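Local coordinates for hemoglobin-like protein (Methylacidiphilum infernorum, PDB 4NK2) that binds heme b as a truncated, group II globin and probably binds or carries oxygen, at residues L56-E60 and E61-K65; H149-L152 and S153-E156. All blocks are in the same frame, centred on the assembly; numbering follows the deposited sequence.

Contact 1 of 2, residues L56-E60 and E61-K65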
ATOM      1  N   LEU A  56      31.068 -11.152  12.582  1.00 35.00           N
ATOM      2  CA  LEU A  56      32.472 -11.385  12.913  1.00 36.16           C
ATOM      3  C   LEU A  56      33.231 -10.060  13.048  1.00 33.57           C
ATOM      4  O   LEU A  56      33.986  -9.863  14.004  1.00 34.07           O
ATOM      5  CB  LEU A  56      33.111 -12.266  11.843  1.00 34.83           C
ATOM      6  CG  LEU A  56      33.269 -13.769  12.116  1.00 43.67           C
ATOM      7  CD1 LEU A  56      32.463 -14.243  13.285  1.00 44.11           C
ATOM      8  CD2 LEU A  56      32.926 -14.584  10.882  1.00 47.53           C
ATOM      9  N   ALA A  57      33.007  -9.144  12.106  1.00 32.80           N
ATOM     10  CA  ALA A  57      33.674  -7.837  12.123  1.00 33.32           C
ATOM     11  C   ALA A  57      33.154  -6.912  13.223  1.00 34.80           C
ATOM     12  O   ALA A  57      33.927  -6.234  13.900  1.00 29.65           O
ATOM     13  CB  ALA A  57      33.544  -7.156  10.755  1.00 32.97           C
ATOM     14  N   ALA A  58      31.850  -6.878  13.422  1.00 27.75           N
ATOM     15  CA  ALA A  58      31.262  -5.916  14.343  1.00 30.13           C
ATOM     16  C   ALA A  58      31.150  -6.386  15.788  1.00 34.51           C
ATOM     17  O   ALA A  58      31.396  -5.636  16.702  1.00 33.37           O
ATOM     18  CB  ALA A  58      29.914  -5.470  13.835  1.00 29.66           C
ATOM     19  N   GLY A  59      30.751  -7.630  15.979  1.00 34.01           N
ATOM     20  CA  GLY A  59      30.534  -8.170  17.301  1.00 33.37           C
ATOM     21  C   GLY A  59      29.141  -7.856  17.794  1.00 34.50           C
ATOM     22  O   GLY A  59      28.545  -6.912  17.344  1.00 31.21           O
ATOM     23  N   GLU A  60      28.628  -8.658  18.713  1.00 31.87           N
ATOM     24  CA  GLU A  60      27.284  -8.470  19.226  1.00 33.89           C
ATOM     25  C   GLU A  60      27.072  -7.114  19.886  1.00 35.01           C
ATOM     26  O   GLU A  60      26.106  -6.449  19.609  1.00 32.96           O
ATOM     27  CB  GLU A  60      26.902  -9.591  20.187  1.00 35.23           C
ATOM     28  CG  GLU A  60      25.576  -9.373  20.845  1.00 32.97           C
ATOM     29  CD  GLU A  60      25.047 -10.589  21.564  1.00 39.86           C
ATOM     30  OE1 GLU A  60      25.579 -11.685  21.381  1.00 36.36           O
ATOM     31  OE2 GLU A  60      24.092 -10.442  22.321  1.00 33.40           O
ATOM     32  N   GLU A  61      27.965  -6.709  20.772  0.84 32.77           N
ATOM     33  CA  GLU A  61      27.877  -5.420  21.449  1.00 33.08           C
ATOM     34  C   GLU A  61      27.626  -4.248  20.503  1.00 32.17           C
ATOM     35  O   GLU A  61      26.725  -3.466  20.699  1.00 33.04           O
ATOM     36  CB  GLU A  61      29.170  -5.176  22.221  1.00 39.53           C
ATOM     37  CG  GLU A  61      29.073  -4.231  23.389  0.68 38.31           C
ATOM     38  CD  GLU A  61      30.406  -4.042  24.109  0.22 39.44           C
ATOM     39  OE1 GLU A  61      30.665  -4.730  25.110  0.72 40.11           O
ATOM     40  OE2 GLU A  61      31.197  -3.197  23.668  0.45 41.06           O
ATOM     41  N   LEU A  62      28.449  -4.135  19.475  1.00 31.49           N
ATOM     42  CA  LEU A  62      28.351  -3.027  18.524  1.00 31.69           C
ATOM     43  C   LEU A  62      27.032  -3.078  17.767  1.00 30.41           C
ATOM     44  O   LEU A  62      26.413  -2.044  17.514  1.00 27.57           O
ATOM     45  CB  LEU A  62      29.495  -3.106  17.511  1.00 33.46           C
ATOM     46  CG  LEU A  62      30.035  -1.796  16.934  1.00 44.26           C
ATOM     47  CD1 LEU A  62      30.738  -2.009  15.609  1.00 39.63           C
ATOM     48  CD2 LEU A  62      28.952  -0.791  16.778  1.00 36.44           C
ATOM     49  N   LEU A  63      26.608  -4.272  17.373  1.00 31.17           N
ATOM     50  CA  LEU A  63      25.329  -4.383  16.670  1.00 29.24           C
ATOM     51  C   LEU A  63      24.181  -3.944  17.567  1.00 29.97           C
ATOM     52  O   LEU A  63      23.220  -3.317  17.102  1.00 30.41           O
ATOM     53  CB  LEU A  63      25.116  -5.807  16.141  1.00 28.47           C
ATOM     54  CG  LEU A  63      26.078  -6.203  15.010  1.00 30.39           C
ATOM     55  CD1 LEU A  63      25.993  -7.689  14.701  1.00 28.53           C
ATOM     56  CD2 LEU A  63      25.761  -5.387  13.763  1.00 29.31           C
ATOM     57  N   ARG A  64      24.254  -4.247  18.856  1.00 31.05           N
ATOM     58  CA  ARG A  64      23.152  -3.827  19.724  1.00 30.33           C
ATOM     59  C   ARG A  64      23.191  -2.308  19.923  1.00 29.95           C
ATOM     60  O   ARG A  64      22.149  -1.649  20.020  1.00 29.95           O
ATOM     61  CB  ARG A  64      23.175  -4.579  21.067  1.00 33.18           C
ATOM     62  CG  ARG A  64      23.050  -6.103  20.930  1.00 29.74           C
ATOM     63  CD  ARG A  64      22.777  -6.791  22.265  1.00 33.18           C
ATOM     64  NE  ARG A  64      22.486  -8.207  22.051  1.00 37.60           N
ATOM     65  CZ  ARG A  64      21.273  -8.687  21.786  1.00 31.47           C
ATOM     66  NH1 ARG A  64      20.227  -7.867  21.713  1.00 31.92           N
ATOM     67  NH2 ARG A  64      21.100  -9.987  21.582  1.00 32.08           N
ATOM     68  N   LYS A  65      24.395  -1.743  19.954  1.00 33.30           N
ATOM     69  CA  LYS A  65      24.527  -0.300  20.133  1.00 32.52           C
ATOM     70  C   LYS A  65      24.051   0.431  18.891  1.00 26.63           C
ATOM     71  O   LYS A  65      23.406   1.484  18.984  1.00 31.09           O
ATOM     72  CB  LYS A  65      25.973   0.085  20.436  1.00 30.22           C
ATOM     73  CG  LYS A  65      26.168   1.585  20.633  1.00 31.25           C
ATOM     74  CD  LYS A  65      27.666   1.925  20.851  1.00 39.44           C
ATOM     75  CE  LYS A  65      27.840   3.428  20.977  1.00 44.65           C
ATOM     76  NZ  LYS A  65      29.202   3.801  21.441  1.00 46.59           N
TER
HETATM   77  O   HOH W   1      31.081  -5.612  19.479  1.00 40.95           O
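Glu60 and Arg64, one helical turn apart, run side by side in the same direction and meet in a salt bridge. Arg64 presents its guanidinium side-on, so that NE, 2.8 Å from Glu60 OE2, and NH2, 3.1 Å from that same oxygen, share one acceptor; the NE bond is the straighter, the NH2 bond more bent. The oxygen lies almost in the guanidinium plane, whereas the carboxylate is turned 52° against it: NE arrives on the anti side of OE2 and NH2 from above the carboxylate plane. With CG anti to the backbone N (chi1 174°) and an extended chain, Glu60 reaches alongside the arginine, and its OE1 is taken by the hydroxyl of Tyr110. Arg64 NH2 also bridges to Asp99 on helix 87-104, while Tyr110 makes a cation-pi contact with the guanidinium. A lysine in place of Arg64, with one amine instead of NE and NH2, would probably be unable to hold Glu60 OE2 and Asp99 together, leaving one carboxylate without its charged mate.

All this lies on helix 53-75 of the globin fold, which is distorted at Gly59. At the backbone angles of Gly59 (phi 86°) a CB would be jammed against Ala58 O, so glycine suits the site. Here water 1 replaces a direct turn bond, donating to Ala58 O at 2.8 Å and accepting from Leu62 N at 3.0 Å. Regular bonding resumes with Leu63 N to Gly59 O (3.3 Å) and Arg64 N to Glu60 O (3.0 Å). The small Ala58 CB packs on Leu62 CD1 and Leu63 CG, apolar on apolar.

Contact 2 of 2, residues H149-L152 and S153-E156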
ATOM      1  N   HIS A 149      30.632   4.106  14.340  1.00 28.98           N
ATOM      2  CA  HIS A 149      31.847   3.652  13.662  1.00 32.72           C
ATOM      3  C   HIS A 149      31.756   2.184  13.248  1.00 35.55           C
ATOM      4  O   HIS A 149      32.682   1.387  13.477  1.00 33.93           O
ATOM      5  CB  HIS A 149      33.081   3.901  14.552  1.00 36.13           C
ATOM      6  CG  HIS A 149      33.056   5.232  15.241  1.00 33.60           C
ATOM      7  ND1 HIS A 149      32.879   6.418  14.556  1.00 35.61           N
ATOM      8  CD2 HIS A 149      33.153   5.564  16.551  1.00 32.59           C
ATOM      9  CE1 HIS A 149      32.870   7.423  15.416  1.00 37.40           C
ATOM     10  NE2 HIS A 149      33.049   6.932  16.632  1.00 34.30           N
ATOM     11  N   PHE A 150      30.631   1.828  12.631  1.00 32.61           N
ATOM     12  CA  PHE A 150      30.468   0.498  12.064  1.00 29.46           C
ATOM     13  C   PHE A 150      31.666   0.211  11.159  1.00 33.25           C
ATOM     14  O   PHE A 150      32.070   1.062  10.366  1.00 32.40           O
ATOM     15  CB  PHE A 150      29.172   0.436  11.263  1.00 30.05           C
ATOM     16  CG  PHE A 150      28.643  -0.949  11.084  1.00 33.12           C
ATOM     17  CD1 PHE A 150      27.967  -1.581  12.126  1.00 34.47           C
ATOM     18  CD2 PHE A 150      28.799  -1.617   9.870  1.00 32.81           C
ATOM     19  CE1 PHE A 150      27.461  -2.860  11.967  1.00 33.74           C
ATOM     20  CE2 PHE A 150      28.292  -2.897   9.696  1.00 35.01           C
ATOM     21  CZ  PHE A 150      27.620  -3.524  10.745  1.00 31.74           C
ATOM     22  N   PRO A 151      32.237  -0.995  11.274  1.00 35.56           N
ATOM     23  CA  PRO A 151      33.492  -1.318  10.576  1.00 32.06           C
ATOM     24  C   PRO A 151      33.373  -1.106   9.065  1.00 34.31           C
ATOM     25  O   PRO A 151      32.416  -1.569   8.431  1.00 32.13           O
ATOM     26  CB  PRO A 151      33.703  -2.800  10.898  1.00 32.95           C
ATOM     27  CG  PRO A 151      32.905  -3.038  12.172  1.00 35.72           C
ATOM     28  CD  PRO A 151      31.717  -2.128  12.063  1.00 33.44           C
ATOM     29  N   LEU A 152      34.345  -0.413   8.478  1.00 29.31           N
ATOM     30  CA  LEU A 152      34.224  -0.023   7.078  1.00 29.62           C
ATOM     31  C   LEU A 152      34.171  -1.230   6.139  1.00 30.80           C
ATOM     32  O   LEU A 152      33.627  -1.140   5.038  1.00 33.24           O
ATOM     33  CB  LEU A 152      35.366   0.928   6.687  1.00 36.02           C
ATOM     34  CG  LEU A 152      35.343   2.306   7.363  1.00 38.47           C
ATOM     35  CD1 LEU A 152      36.627   3.089   7.068  1.00 38.56           C
ATOM     36  CD2 LEU A 152      34.114   3.121   6.933  1.00 36.73           C
ATOM     37  N   SER A 153      34.724  -2.359   6.574  1.00 28.88           N
ATOM     38  CA  SER A 153      34.808  -3.547   5.722  1.00 33.44           C
ATOM     39  C   SER A 153      33.438  -4.150   5.407  1.00 33.61           C
ATOM     40  O   SER A 153      33.261  -4.809   4.377  1.00 30.77           O
ATOM     41  CB  SER A 153      35.663  -4.618   6.388  1.00 34.07           C
ATOM     42  OG  SER A 153      35.086  -5.018   7.621  1.00 31.89           O
ATOM     43  N   VAL A 154      32.470  -3.935   6.289  1.00 32.41           N
ATOM     44  CA  VAL A 154      31.156  -4.587   6.131  1.00 35.48           C
ATOM     45  C   VAL A 154      30.000  -3.600   6.074  1.00 34.14           C
ATOM     46  O   VAL A 154      28.829  -3.995   6.006  1.00 34.26           O
ATOM     47  CB  VAL A 154      30.905  -5.578   7.260  1.00 30.44           C
ATOM     48  CG1 VAL A 154      31.825  -6.773   7.101  1.00 35.88           C
ATOM     49  CG2 VAL A 154      31.161  -4.893   8.596  1.00 31.11           C
ATOM     50  N   LEU A 155      30.321  -2.323   6.092  1.00 34.77           N
ATOM     51  CA  LEU A 155      29.331  -1.277   6.007  1.00 35.98           C
ATOM     52  C   LEU A 155      28.441  -1.399   4.774  1.00 33.46           C
ATOM     53  O   LEU A 155      27.238  -1.285   4.869  1.00 33.68           O
ATOM     54  CB  LEU A 155      30.037   0.067   6.010  1.00 37.00           C
ATOM     55  CG  LEU A 155      29.222   1.319   6.248  1.00 46.01           C
ATOM     56  CD1 LEU A 155      28.227   1.145   7.350  1.00 37.20           C
ATOM     57  CD2 LEU A 155      30.166   2.433   6.537  1.00 45.31           C
ATOM     58  N   GLU A 156      29.036  -1.625   3.618  1.00 32.27           N
ATOM     59  CA  GLU A 156      28.237  -1.673   2.391  1.00 33.05           C
ATOM     60  C   GLU A 156      27.293  -2.868   2.410  1.00 34.05           C
ATOM     61  O   GLU A 156      26.136  -2.746   2.039  1.00 32.15           O
ATOM     62  CB  GLU A 156      29.111  -1.701   1.129  1.00 36.67           C
ATOM     63  CG  GLU A 156      28.292  -1.780  -0.167  1.00 35.95           C
ATOM     64  CD  GLU A 156      29.130  -1.564  -1.425  1.00 47.47           C
ATOM     65  OE1 GLU A 156      30.362  -1.779  -1.376  1.00 39.75           O
ATOM     66  OE2 GLU A 156      28.557  -1.168  -2.470  1.00 47.08           O
TER
HETATM   67  O   HOH W   2      31.868  -1.956   3.035  1.00 37.64           O
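Phe150 packs against both Val154 and Leu155, making the dense, buried side of this turn between helix 131-147 and helix 155-165. Ring atom CE2 lies 3.7 Å from Val154 CG2, and the neighbouring CD2 is 3.8 Å from Leu155 CD1; both methyls approach the ring obliquely. With CG anti to the backbone N (chi1 -158°), the ring lies against Val154 and Leu155. One of its faces carries Pro151 CD, offset toward the rim, and Phe158 meets the ring at about 45°. A large flat side chain suits this place, since Leu63 and Leu66 of helix 53-75 and Leu145 of helix 131-147 also touch it. One methyl of branched Val154, CG2, touches both the ring and the proline, 4.0 Å from Pro151 CB.

The other side is looser. Leu152 is exposed and runs beside Leu155 in the same direction, the two CD2 methyls 4.0 Å apart, while Ser153 offers a small polar side chain suited to the surface. Water 2 joins Leu152 O, at 2.8 Å, to Glu156 N, at 2.9 Å, and thereby serves an amide of the first helical turn. Inside the bend, Pro151 O accepts from Val154 N at 3.2 Å, with the donor 48° above the carbonyl plane, and only weakly from Leu155 N. Val154 holds the N-cap position of helix 155-165, but its hydrocarbon side chain has no acceptor to offer; the amides at the helix start are therefore met by Pro151 O, weakly in the case of Leu155, and by a water at Glu156, while the side chains of Val154 and Leu155 serve the apolar core.

From the N terminus, contact 1 comes first, within helix 53-75, and contact 2 follows in series after helices 87-104, 120-124 and 131-147. Each joins neighbouring segments, so neither closes a long loop, and they neither nest nor cross. Folding nonetheless brings their centres about 11 Å apart. Leu63 CD2 reaches to 3.5 Å from Phe150 CE1, and Leu62 CD1 lies 3.7 Å from Pro151 CD; nearer the start of the helix, Ala57 CB packs on Val154 CG2. Helix 53-75 thus lies against the turn into helix 155-165. Contact 1 extends this packing to helix 87-104, whereas contact 2 carries it to helices 131-147 and 184-192.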